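Local coordinates for HDLP (histone deacetylase-like protein) (Aquifex aeolicus, PDB 1C3S) that probably acts as a zinc-dependent deacetylase of the histone deacetylase family and binds a hydroxamate inhibitor in its active site, at residues 59-64 with 131-136; 92-97 with 141-146; 67-72 with 98-103. The protein carries 2 engineered substitutions. All blocks are in the same frame, centred on the assembly; numbering follows the deposited sequence.

Contact 1: 59-64 with 131-136; sequences LFHTED and HHAFKS. With SHH (octanedioic acid hydroxyamide phenylamide), chain C.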
loop_
_atom_site.group_PDB
_atom_site.type_symbol
_atom_site.label_atom_id
_atom_site.label_comp_id
_atom_site.label_asym_id
_atom_site.label_seq_id
_atom_site.Cartn_x
_atom_site.Cartn_y
_atom_site.Cartn_z
ATOM N N LEU A 59 4.689 -14.338 13.024
ATOM C CA LEU A 59 3.321 -14.788 12.776
ATOM C C LEU A 59 3.228 -15.104 11.277
ATOM O O LEU A 59 2.217 -15.624 10.817
ATOM C CB LEU A 59 2.291 -13.695 13.137
ATOM C CG LEU A 59 2.052 -13.250 14.594
ATOM C CD1 LEU A 59 1.274 -11.953 14.636
ATOM C CD2 LEU A 59 1.302 -14.341 15.356
ATOM N N PHE A 60 4.294 -14.774 10.531
ATOM C CA PHE A 60 4.378 -15.023 9.082
ATOM C C PHE A 60 5.791 -15.384 8.575
ATOM O O PHE A 60 5.987 -16.413 7.922
ATOM C CB PHE A 60 3.864 -13.810 8.294
ATOM C CG PHE A 60 4.100 -13.906 6.803
ATOM C CD1 PHE A 60 3.546 -14.943 6.056
ATOM C CD2 PHE A 60 4.890 -12.955 6.142
ATOM C CE1 PHE A 60 3.775 -15.031 4.671
ATOM C CE2 PHE A 60 5.122 -13.039 4.764
ATOM C CZ PHE A 60 4.563 -14.078 4.030
ATOM N N HIS A 61 6.766 -14.533 8.867
ATOM C CA HIS A 61 8.133 -14.770 8.424
ATOM C C HIS A 61 8.903 -15.811 9.239
ATOM O O HIS A 61 8.717 -15.938 10.448
ATOM C CB HIS A 61 8.918 -13.459 8.411
ATOM C CG HIS A 61 8.485 -12.502 7.343
ATOM N ND1 HIS A 61 7.760 -11.361 7.608
ATOM C CD2 HIS A 61 8.697 -12.510 6.006
ATOM C CE1 HIS A 61 7.546 -10.705 6.483
ATOM N NE2 HIS A 61 8.104 -11.380 5.496
ATOM N N THR A 62 9.782 -16.544 8.562
ATOM C CA THR A 62 10.606 -17.581 9.196
ATOM C C THR A 62 11.801 -16.969 9.923
ATOM O O THR A 62 12.390 -16.002 9.455
ATOM C CB THR A 62 11.133 -18.573 8.145
ATOM O OG1 THR A 62 12.058 -17.907 7.276
ATOM C CG2 THR A 62 9.982 -19.104 7.309
ATOM N N GLU A 63 12.169 -17.539 11.062
ATOM C CA GLU A 63 13.284 -17.012 11.849
ATOM C C GLU A 63 14.573 -16.749 11.088
ATOM O O GLU A 63 15.151 -15.673 11.183
ATOM C CB GLU A 63 13.629 -17.956 12.984
ATOM C CG GLU A 63 12.595 -18.089 14.047
ATOM C CD GLU A 63 13.123 -18.917 15.198
ATOM O OE1 GLU A 63 14.178 -18.521 15.767
ATOM O OE2 GLU A 63 12.489 -19.952 15.515
ATOM N N ASP A 64 15.041 -17.753 10.362
ATOM C CA ASP A 64 16.269 -17.617 9.615
ATOM C C ASP A 64 16.226 -16.370 8.730
ATOM O O ASP A 64 17.206 -15.626 8.652
ATOM C CB ASP A 64 16.511 -18.877 8.783
ATOM C CG ASP A 64 15.393 -19.146 7.792
ATOM O OD1 ASP A 64 15.490 -20.126 7.015
ATOM O OD2 ASP A 64 14.411 -18.376 7.783
ATOM N N HIS A 131 3.264 -5.298 0.602
ATOM C CA HIS A 131 2.662 -6.553 0.171
ATOM C C HIS A 131 3.404 -7.566 -0.669
ATOM O O HIS A 131 2.841 -8.603 -0.986
ATOM C CB HIS A 131 1.369 -6.195 -0.549
ATOM C CG HIS A 131 1.580 -5.376 -1.785
ATOM N ND1 HIS A 131 0.542 -4.802 -2.482
ATOM C CD2 HIS A 131 2.704 -5.086 -2.482
ATOM C CE1 HIS A 131 1.020 -4.191 -3.552
ATOM N NE2 HIS A 131 2.329 -4.350 -3.575
ATOM N N HIS A 132 4.649 -7.286 -1.029
ATOM C CA HIS A 132 5.412 -8.200 -1.868
ATOM C C HIS A 132 6.255 -9.267 -1.166
ATOM O O HIS A 132 6.461 -10.349 -1.717
ATOM C CB HIS A 132 6.335 -7.397 -2.795
ATOM C CG HIS A 132 5.627 -6.616 -3.861
ATOM N ND1 HIS A 132 4.786 -7.208 -4.780
ATOM C CD2 HIS A 132 5.718 -5.312 -4.223
ATOM C CE1 HIS A 132 4.397 -6.303 -5.660
ATOM N NE2 HIS A 132 4.948 -5.145 -5.346
ATOM N N ALA A 133 6.751 -8.973 0.031
ATOM C CA ALA A 133 7.632 -9.900 0.734
ATOM C C ALA A 133 7.068 -11.298 0.946
ATOM O O ALA A 133 5.885 -11.463 1.260
ATOM C CB ALA A 133 8.032 -9.315 2.052
ATOM N N PHE A 134 7.910 -12.314 0.776
ATOM C CA PHE A 134 7.437 -13.676 0.987
ATOM C C PHE A 134 7.840 -14.157 2.367
ATOM O O PHE A 134 8.523 -13.465 3.103
ATOM C CB PHE A 134 7.971 -14.645 -0.077
ATOM C CG PHE A 134 7.523 -14.331 -1.471
ATOM C CD1 PHE A 134 8.338 -13.627 -2.333
ATOM C CD2 PHE A 134 6.281 -14.746 -1.930
ATOM C CE1 PHE A 134 7.918 -13.341 -3.643
ATOM C CE2 PHE A 134 5.857 -14.462 -3.230
ATOM C CZ PHE A 134 6.682 -13.761 -4.079
ATOM N N LYS A 135 7.392 -15.349 2.707
ATOM C CA LYS A 135 7.666 -15.950 3.991
ATOM C C LYS A 135 9.160 -15.912 4.361
ATOM O O LYS A 135 9.508 -15.651 5.514
ATOM C CB LYS A 135 7.113 -17.380 3.968
ATOM C CG LYS A 135 7.279 -18.176 5.229
ATOM C CD LYS A 135 6.476 -19.469 5.129
ATOM C CE LYS A 135 4.955 -19.237 5.308
ATOM N NZ LYS A 135 4.567 -18.898 6.729
ATOM N N SER A 136 10.036 -16.141 3.389
ATOM C CA SER A 136 11.471 -16.127 3.653
ATOM C C SER A 136 12.210 -15.439 2.506
ATOM O O SER A 136 13.240 -15.928 2.038
ATOM C CB SER A 136 11.984 -17.562 3.786
ATOM O OG SER A 136 11.139 -18.314 4.638
HETATM O O1 SHH C . 3.530 -1.938 -5.304
HETATM O O2 SHH C . 5.744 -0.323 -5.875
HETATM N N1 SHH C . 4.878 -2.328 -5.376
HETATM C C1 SHH C . 5.776 -1.518 -6.021
HETATM C C2 SHH C . 6.626 -2.142 -7.016
HETATM C C3 SHH C . 8.107 -2.144 -6.666
HETATM C C4 SHH C . 8.919 -2.849 -7.730
HETATM C C5 SHH C . 9.388 -1.842 -8.753
HETATM C C6 SHH C . 10.647 -2.452 -9.333
HETATM C C7 SHH C . 10.940 -1.899 -10.711
HETATM C C8 SHH C . 12.164 -1.033 -10.659
HETATM O O3 SHH C . 13.269 -1.399 -10.291
HETATM N N2 SHH C . 11.904 0.213 -11.103
HETATM C C9 SHH C . 12.668 1.514 -11.004
HETATM C C10 SHH C . 12.062 2.651 -11.646
HETATM C C11 SHH C . 12.731 3.958 -11.611
HETATM C C12 SHH C . 13.991 4.135 -10.969
HETATM C C13 SHH C . 14.600 2.954 -10.337
HETATM C C14 SHH C . 13.942 1.626 -10.333
#
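Phe60 brings the CE2 and CZ corner of its ring against the backbone of Phe134 and Lys135. Its CZ lies 3.4 Å from Lys135 N, and Ala133 O sits at the ring edge. The ring has CG anti to the backbone N (chi1 172°), and its CD2 lies over the centre of the His61 ring. His61 in turn presents an edge to 131-136. His61 CD2 is 3.1 Å from Phe134 O, with Lys135 O and Ala133 CB near the same plane. An alanine in place of Phe60 would probably open a gap beside the Lys135 backbone and uncover that face of His61. Segment 131-136 is a loop of the arginase-like deacetylase fold that reaches the zinc site. There His131 NE2 donates to SHH O1 at 3.2 Å. His132 NE2 accepts a hydrogen bond from SHH N1 at 2.8 Å, in its ring plane. Asp166 and Asp173 hold the ND1 atoms of these histidines. At the other end of the loop the Lys135 chain bends at its last two torsions. NZ thereby reaches a lone pair of Phe60 O at 3.1 Å. The Lys135 chain crosses Thr62 at about a right angle, with Lys135 CG 3.5 Å from Thr62 CG2. Thr62 N donates to Lys135 O at 3.2 Å. Thr62 stands at the N-cap position of helix 63-74, and its OG1 accepts from Ser136 OG at 2.8 Å.

Contact 2: 92-97 with 141-146; sequences ENPVSY and FCYINN. Unlike the reference sequence in segment 141-146: Asn146 (reference Asp). With SHH (octanedioic acid hydroxyamide phenylamide), chain C.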
loop_
_atom_site.group_PDB
_atom_site.type_symbol
_atom_site.label_atom_id
_atom_site.label_comp_id
_atom_site.label_asym_id
_atom_site.label_seq_id
_atom_site.Cartn_x
_atom_site.Cartn_y
_atom_site.Cartn_z
ATOM N N GLU A 92 17.408 -3.890 -5.846
ATOM C CA GLU A 92 15.986 -3.901 -5.520
ATOM C C GLU A 92 15.711 -3.780 -4.024
ATOM O O GLU A 92 14.953 -2.917 -3.575
ATOM C CB GLU A 92 15.371 -5.198 -6.061
ATOM C CG GLU A 92 13.870 -5.155 -6.243
ATOM C CD GLU A 92 13.316 -6.377 -6.979
ATOM O OE1 GLU A 92 13.150 -7.445 -6.338
ATOM O OE2 GLU A 92 13.062 -6.257 -8.211
ATOM N N ASN A 93 16.349 -4.660 -3.263
ATOM C CA ASN A 93 16.207 -4.711 -1.814
ATOM C C ASN A 93 17.631 -4.653 -1.264
ATOM O O ASN A 93 18.183 -5.670 -0.847
ATOM C CB ASN A 93 15.549 -6.036 -1.435
ATOM C CG ASN A 93 14.444 -6.424 -2.397
ATOM O OD1 ASN A 93 13.507 -5.667 -2.610
ATOM N ND2 ASN A 93 14.556 -7.602 -2.986
ATOM N N PRO A 94 18.233 -3.456 -1.234
ATOM C CA PRO A 94 19.600 -3.331 -0.738
ATOM C C PRO A 94 19.690 -3.432 0.760
ATOM O O PRO A 94 18.695 -3.606 1.461
ATOM C CB PRO A 94 20.015 -1.924 -1.194
ATOM C CG PRO A 94 18.970 -1.539 -2.201
ATOM C CD PRO A 94 17.728 -2.126 -1.590
ATOM N N VAL A 95 20.926 -3.306 1.221
ATOM C CA VAL A 95 21.261 -3.295 2.622
ATOM C C VAL A 95 21.078 -1.833 3.032
ATOM O O VAL A 95 21.496 -0.917 2.311
ATOM C CB VAL A 95 22.741 -3.712 2.813
ATOM C CG1 VAL A 95 23.281 -3.234 4.173
ATOM C CG2 VAL A 95 22.845 -5.214 2.706
ATOM N N SER A 96 20.438 -1.608 4.171
ATOM C CA SER A 96 20.238 -0.256 4.667
ATOM C C SER A 96 19.608 -0.381 6.041
ATOM O O SER A 96 19.449 -1.487 6.558
ATOM C CB SER A 96 19.287 0.521 3.752
ATOM O OG SER A 96 17.977 0.028 3.892
ATOM N N TYR A 97 19.245 0.740 6.644
ATOM C CA TYR A 97 18.595 0.658 7.928
ATOM C C TYR A 97 17.080 0.610 7.796
ATOM O O TYR A 97 16.356 0.613 8.794
ATOM C CB TYR A 97 19.047 1.788 8.840
ATOM C CG TYR A 97 20.437 1.528 9.370
ATOM C CD1 TYR A 97 21.566 2.044 8.740
ATOM C CD2 TYR A 97 20.623 0.684 10.460
ATOM C CE1 TYR A 97 22.846 1.712 9.195
ATOM C CE2 TYR A 97 21.885 0.350 10.912
ATOM C CZ TYR A 97 22.991 0.855 10.283
ATOM O OH TYR A 97 24.234 0.455 10.725
ATOM N N PHE A 141 11.259 -4.355 -3.274
ATOM C CA PHE A 141 11.516 -3.304 -2.282
ATOM C C PHE A 141 11.051 -3.703 -0.890
ATOM O O PHE A 141 11.334 -2.998 0.085
ATOM C CB PHE A 141 10.798 -2.009 -2.644
ATOM C CG PHE A 141 11.096 -1.497 -4.016
ATOM C CD1 PHE A 141 10.377 -0.422 -4.524
ATOM C CD2 PHE A 141 12.114 -2.054 -4.785
ATOM C CE1 PHE A 141 10.665 0.096 -5.764
ATOM C CE2 PHE A 141 12.416 -1.549 -6.034
ATOM C CZ PHE A 141 11.692 -0.465 -6.531
ATOM N N CYS A 142 10.338 -4.819 -0.783
ATOM C CA CYS A 142 9.844 -5.252 0.520
ATOM C C CYS A 142 10.682 -6.333 1.174
ATOM O O CYS A 142 11.194 -7.213 0.503
ATOM C CB CYS A 142 8.399 -5.729 0.391
ATOM S SG CYS A 142 7.386 -4.519 -0.427
ATOM N N TYR A 143 10.811 -6.243 2.496
ATOM C CA TYR A 143 11.573 -7.200 3.297
ATOM C C TYR A 143 10.609 -7.912 4.248
ATOM O O TYR A 143 10.718 -9.121 4.487
ATOM C CB TYR A 143 12.654 -6.500 4.127
ATOM C CG TYR A 143 13.598 -5.612 3.353
ATOM C CD1 TYR A 143 13.280 -4.283 3.093
ATOM C CD2 TYR A 143 14.791 -6.114 2.847
ATOM C CE1 TYR A 143 14.129 -3.480 2.343
ATOM C CE2 TYR A 143 15.641 -5.321 2.097
ATOM C CZ TYR A 143 15.303 -4.012 1.851
ATOM O OH TYR A 143 16.136 -3.234 1.100
ATOM N N ILE A 144 9.674 -7.144 4.796
ATOM C CA ILE A 144 8.680 -7.686 5.710
ATOM C C ILE A 144 7.318 -7.377 5.128
ATOM O O ILE A 144 7.108 -6.289 4.585
ATOM C CB ILE A 144 8.813 -7.068 7.125
ATOM C CG1 ILE A 144 10.211 -7.391 7.680
ATOM C CG2 ILE A 144 7.732 -7.634 8.057
ATOM C CD1 ILE A 144 10.488 -6.902 9.100
ATOM N N ASN A 145 6.412 -8.347 5.222
ATOM C CA ASN A 145 5.050 -8.222 4.689
ATOM C C ASN A 145 4.077 -7.829 5.809
ATOM O O ASN A 145 3.426 -8.709 6.379
ATOM C CB ASN A 145 4.611 -9.564 4.102
ATOM C CG ASN A 145 3.376 -9.450 3.235
ATOM O OD1 ASN A 145 2.378 -8.845 3.624
ATOM N ND2 ASN A 145 3.435 -10.038 2.053
ATOM N N ASN A 146 3.974 -6.534 6.131
ATOM C CA ASN A 146 3.070 -6.114 7.200
ATOM C C ASN A 146 1.644 -6.620 6.978
ATOM O O ASN A 146 0.998 -7.055 7.925
ATOM C CB ASN A 146 3.120 -4.585 7.433
ATOM C CG ASN A 146 2.597 -3.769 6.262
ATOM O OD1 ASN A 146 1.391 -3.573 6.111
ATOM N ND2 ASN A 146 3.516 -3.282 5.421
HETATM O O1 SHH C . 3.530 -1.938 -5.304
HETATM O O2 SHH C . 5.744 -0.323 -5.875
HETATM N N1 SHH C . 4.878 -2.328 -5.376
HETATM C C1 SHH C . 5.776 -1.518 -6.021
HETATM C C2 SHH C . 6.626 -2.142 -7.016
HETATM C C3 SHH C . 8.107 -2.144 -6.666
HETATM C C4 SHH C . 8.919 -2.849 -7.730
HETATM C C5 SHH C . 9.388 -1.842 -8.753
HETATM C C6 SHH C . 10.647 -2.452 -9.333
HETATM C C7 SHH C . 10.940 -1.899 -10.711
HETATM C C8 SHH C . 12.164 -1.033 -10.659
HETATM O O3 SHH C . 13.269 -1.399 -10.291
HETATM N N2 SHH C . 11.904 0.213 -11.103
HETATM C C9 SHH C . 12.668 1.514 -11.004
HETATM C C10 SHH C . 12.062 2.651 -11.646
HETATM C C11 SHH C . 12.731 3.958 -11.611
HETATM C C12 SHH C . 13.991 4.135 -10.969
HETATM C C13 SHH C . 14.600 2.954 -10.337
HETATM C C14 SHH C . 13.942 1.626 -10.333
#
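Phe141 and Asn93 join two loops of the arginase-like deacetylase fold beside the channel that leads down to the zinc ion. Phe141 N donates to Asn93 OD1 at 2.7 Å, nearly along the C=O axis of the amide. The amide is held from its other end too, since Asn93 ND2 bonds to Asn87 O. From CA the Phe141 side chain sets off away from 92-97. CB carries CG anti to the carbonyl carbon (chi1 -55°), and the ring then comes back toward Glu92. CG lies between the ligand and the Glu92 carbonyl, 4.0 Å from SHH C3. Along the CD2 and CE2 flank, Phe141 CD2 comes obliquely to within 3.2 Å of Glu92 O, and it also meets Glu92 CG. CE2 continues along that flank and reaches SHH C6. Along the CD1 and CE1 flank the ring lies against SHH C3, which sits over one face, offset toward the rim. At the tip CZ is 3.5 Å from SHH C5. The ring thus walls the aliphatic linker of the inhibitor, and His21 meets it edge-to-face. Tyr143 makes the second join. Its CE2 packs obliquely against Asn93 CB at 3.6 Å, and Pro94 CD touches its OH at 3.3 Å. That hydroxyl donates to Pro94 O at 2.6 Å, in the carbonyl plane and on a lone pair, with a C=O...O angle of 134°.

Contact 3: 67-72 with 98-103; sequences NTLMEA and AMFTGS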
loop_
_atom_site.group_PDB
_atom_site.type_symbol
_atom_site.label_atom_id
_atom_site.label_comp_id
_atom_site.label_asym_id
_atom_site.label_seq_id
_atom_site.Cartn_x
_atom_site.Cartn_y
_atom_site.Cartn_z
ATOM N N ASN A 67 16.384 -13.360 11.133
ATOM C CA ASN A 67 17.722 -13.198 11.687
ATOM C C ASN A 67 18.689 -12.734 10.594
ATOM O O ASN A 67 19.667 -12.045 10.878
ATOM C CB ASN A 67 18.231 -14.507 12.343
ATOM C CG ASN A 67 17.340 -14.977 13.502
ATOM O OD1 ASN A 67 16.924 -14.179 14.331
ATOM N ND2 ASN A 67 17.067 -16.282 13.565
ATOM N N THR A 68 18.409 -13.094 9.344
ATOM C CA THR A 68 19.271 -12.683 8.245
ATOM C C THR A 68 19.133 -11.176 8.037
ATOM O O THR A 68 20.106 -10.488 7.704
ATOM C CB THR A 68 18.908 -13.385 6.918
ATOM O OG1 THR A 68 19.000 -14.803 7.077
ATOM C CG2 THR A 68 19.865 -12.961 5.829
ATOM N N LEU A 69 17.918 -10.674 8.231
ATOM C CA LEU A 69 17.657 -9.260 8.064
ATOM C C LEU A 69 18.349 -8.470 9.149
ATOM O O LEU A 69 18.983 -7.449 8.881
ATOM C CB LEU A 69 16.153 -8.987 8.096
ATOM C CG LEU A 69 15.363 -9.405 6.860
ATOM C CD1 LEU A 69 13.887 -9.107 7.034
ATOM C CD2 LEU A 69 15.901 -8.642 5.688
ATOM N N MET A 70 18.221 -8.951 10.379
ATOM C CA MET A 70 18.824 -8.303 11.526
ATOM C C MET A 70 20.348 -8.314 11.449
ATOM O O MET A 70 21.005 -7.313 11.773
ATOM C CB MET A 70 18.337 -8.988 12.799
ATOM C CG MET A 70 16.815 -8.951 12.913
ATOM S SD MET A 70 16.202 -9.597 14.459
ATOM C CE MET A 70 16.945 -8.449 15.576
ATOM N N GLU A 71 20.907 -9.438 11.009
ATOM C CA GLU A 71 22.354 -9.555 10.891
ATOM C C GLU A 71 22.891 -8.647 9.796
ATOM O O GLU A 71 23.888 -7.958 9.987
ATOM C CB GLU A 71 22.757 -11.001 10.587
ATOM C CG GLU A 71 24.272 -11.215 10.472
ATOM C CD GLU A 71 25.038 -10.953 11.794
ATOM O OE1 GLU A 71 26.293 -10.993 11.760
ATOM O OE2 GLU A 71 24.398 -10.720 12.858
ATOM N N ALA A 72 22.210 -8.652 8.656
ATOM C CA ALA A 72 22.602 -7.852 7.505
ATOM C C ALA A 72 22.543 -6.358 7.772
ATOM O O ALA A 72 23.422 -5.611 7.341
ATOM C CB ALA A 72 21.732 -8.203 6.315
ATOM N N ALA A 98 16.624 0.533 6.551
ATOM C CA ALA A 98 15.213 0.435 6.222
ATOM C C ALA A 98 14.870 -1.047 6.097
ATOM O O ALA A 98 13.736 -1.451 6.317
ATOM C CB ALA A 98 14.933 1.135 4.901
ATOM N N MET A 99 15.864 -1.859 5.759
ATOM C CA MET A 99 15.639 -3.288 5.587
ATOM C C MET A 99 15.038 -3.984 6.800
ATOM O O MET A 99 14.278 -4.936 6.659
ATOM C CB MET A 99 16.938 -3.988 5.187
ATOM C CG MET A 99 18.000 -4.058 6.273
ATOM S SD MET A 99 19.557 -4.576 5.543
ATOM C CE MET A 99 18.997 -6.029 4.655
ATOM N N PHE A 100 15.379 -3.532 7.996
ATOM C CA PHE A 100 14.810 -4.159 9.174
ATOM C C PHE A 100 14.191 -3.150 10.150
ATOM O O PHE A 100 13.040 -3.312 10.560
ATOM C CB PHE A 100 15.851 -5.009 9.902
ATOM C CG PHE A 100 15.287 -5.755 11.068
ATOM C CD1 PHE A 100 14.485 -6.869 10.872
ATOM C CD2 PHE A 100 15.439 -5.259 12.361
ATOM C CE1 PHE A 100 13.832 -7.471 11.946
ATOM C CE2 PHE A 100 14.795 -5.846 13.428
ATOM C CZ PHE A 100 13.988 -6.952 13.223
ATOM N N THR A 101 14.941 -2.111 10.513
ATOM C CA THR A 101 14.441 -1.114 11.458
ATOM C C THR A 101 13.228 -0.336 10.953
ATOM O O THR A 101 12.254 -0.183 11.682
ATOM C CB THR A 101 15.552 -0.124 11.877
ATOM O OG1 THR A 101 16.511 -0.815 12.681
ATOM C CG2 THR A 101 14.987 1.032 12.682
ATOM N N GLY A 102 13.281 0.149 9.717
ATOM C CA GLY A 102 12.152 0.883 9.175
ATOM C C GLY A 102 11.002 -0.054 8.842
ATOM O O GLY A 102 9.826 0.287 8.998
ATOM N N SER A 103 11.363 -1.247 8.377
ATOM C CA SER A 103 10.405 -2.282 8.017
ATOM C C SER A 103 9.656 -2.711 9.250
ATOM O O SER A 103 8.439 -2.855 9.215
ATOM C CB SER A 103 11.126 -3.485 7.437
ATOM O OG SER A 103 11.806 -3.116 6.258
#
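Phe100 meets Met70 because its CG stands anti to the backbone N (chi1 -176°), which swings the ring out toward helix 67-72. Met70 has its CG anti to the carbonyl carbon instead, and its chain bends at the last torsion. The first torsion sets Met70 CG over the ring, and the bend at the last one leaves the methyl CE beside the rim, near CE2 and CZ. Met70 CG sits over the centre of one face, 3.5 Å from the Phe100 ring centroid and 13° off the normal, a CH-pi contact. SD follows obliquely, 4.3 Å from the same centroid, which makes this a Met-aromatic contact as well. Leu69 CB lies on the same side of the ring as Met70 CG but out by the rim, 3.9 Å from Phe100 CD1 and oblique.

Met99 extends the contact along helix 67-72. Its chain also bends at the end, and the methyl CE drops beside two residues one turn apart. CE is 3.9 Å from Ala72 CB and 4.2 Å from Leu69 CD2. No hydrogen bond crosses between the two segments; the join is apolar packing. Helix 98-103 opens with a wider pi-type turn at 98-102. Ser103 N makes a weak bond to Ala98 O, and Ser103 OG donates to the same oxygen at 2.5 Å, in the carbonyl plane.

The axes of the two short segments come within 8.6 Å and cross at -106°, close to perpendicular; the contact is a small patch of five side chains. The patch lies away from the zinc site. Phe100 also rests on Leu57 of helix 54-57, and Met70 on Lys54 of the same helix. Glu73, further along helix 63-74, accepts a hydrogen bond from Thr101 OG1. Helix 98-118 then leads on to strand 122-125 of the central parallel sheet.

From the N terminus, 59-64 comes first, running into helix 63-74, which also carries 67-72. The chain then passes through helix 82-86 and the 92-97 loop into helix 98-118. Contact 3 closes the shortest loop there, and it lies wholly within the longer loop of contact 1. Contact 2 starts inside both loops, at 92-97, and ends beyond both, at 141-146, so it crosses each. Strand 122-125 precedes the two active-site segments, 131-136 and 141-146. Contacts 1 and 2 meet at a probable hydrogen bond from Asn145 ND2 to Ala133 O. Contacts 2 and 3 meet where Tyr143 packs on Met99. Together they tie the helices 63-74 and 98-118 to the ligand-binding loops.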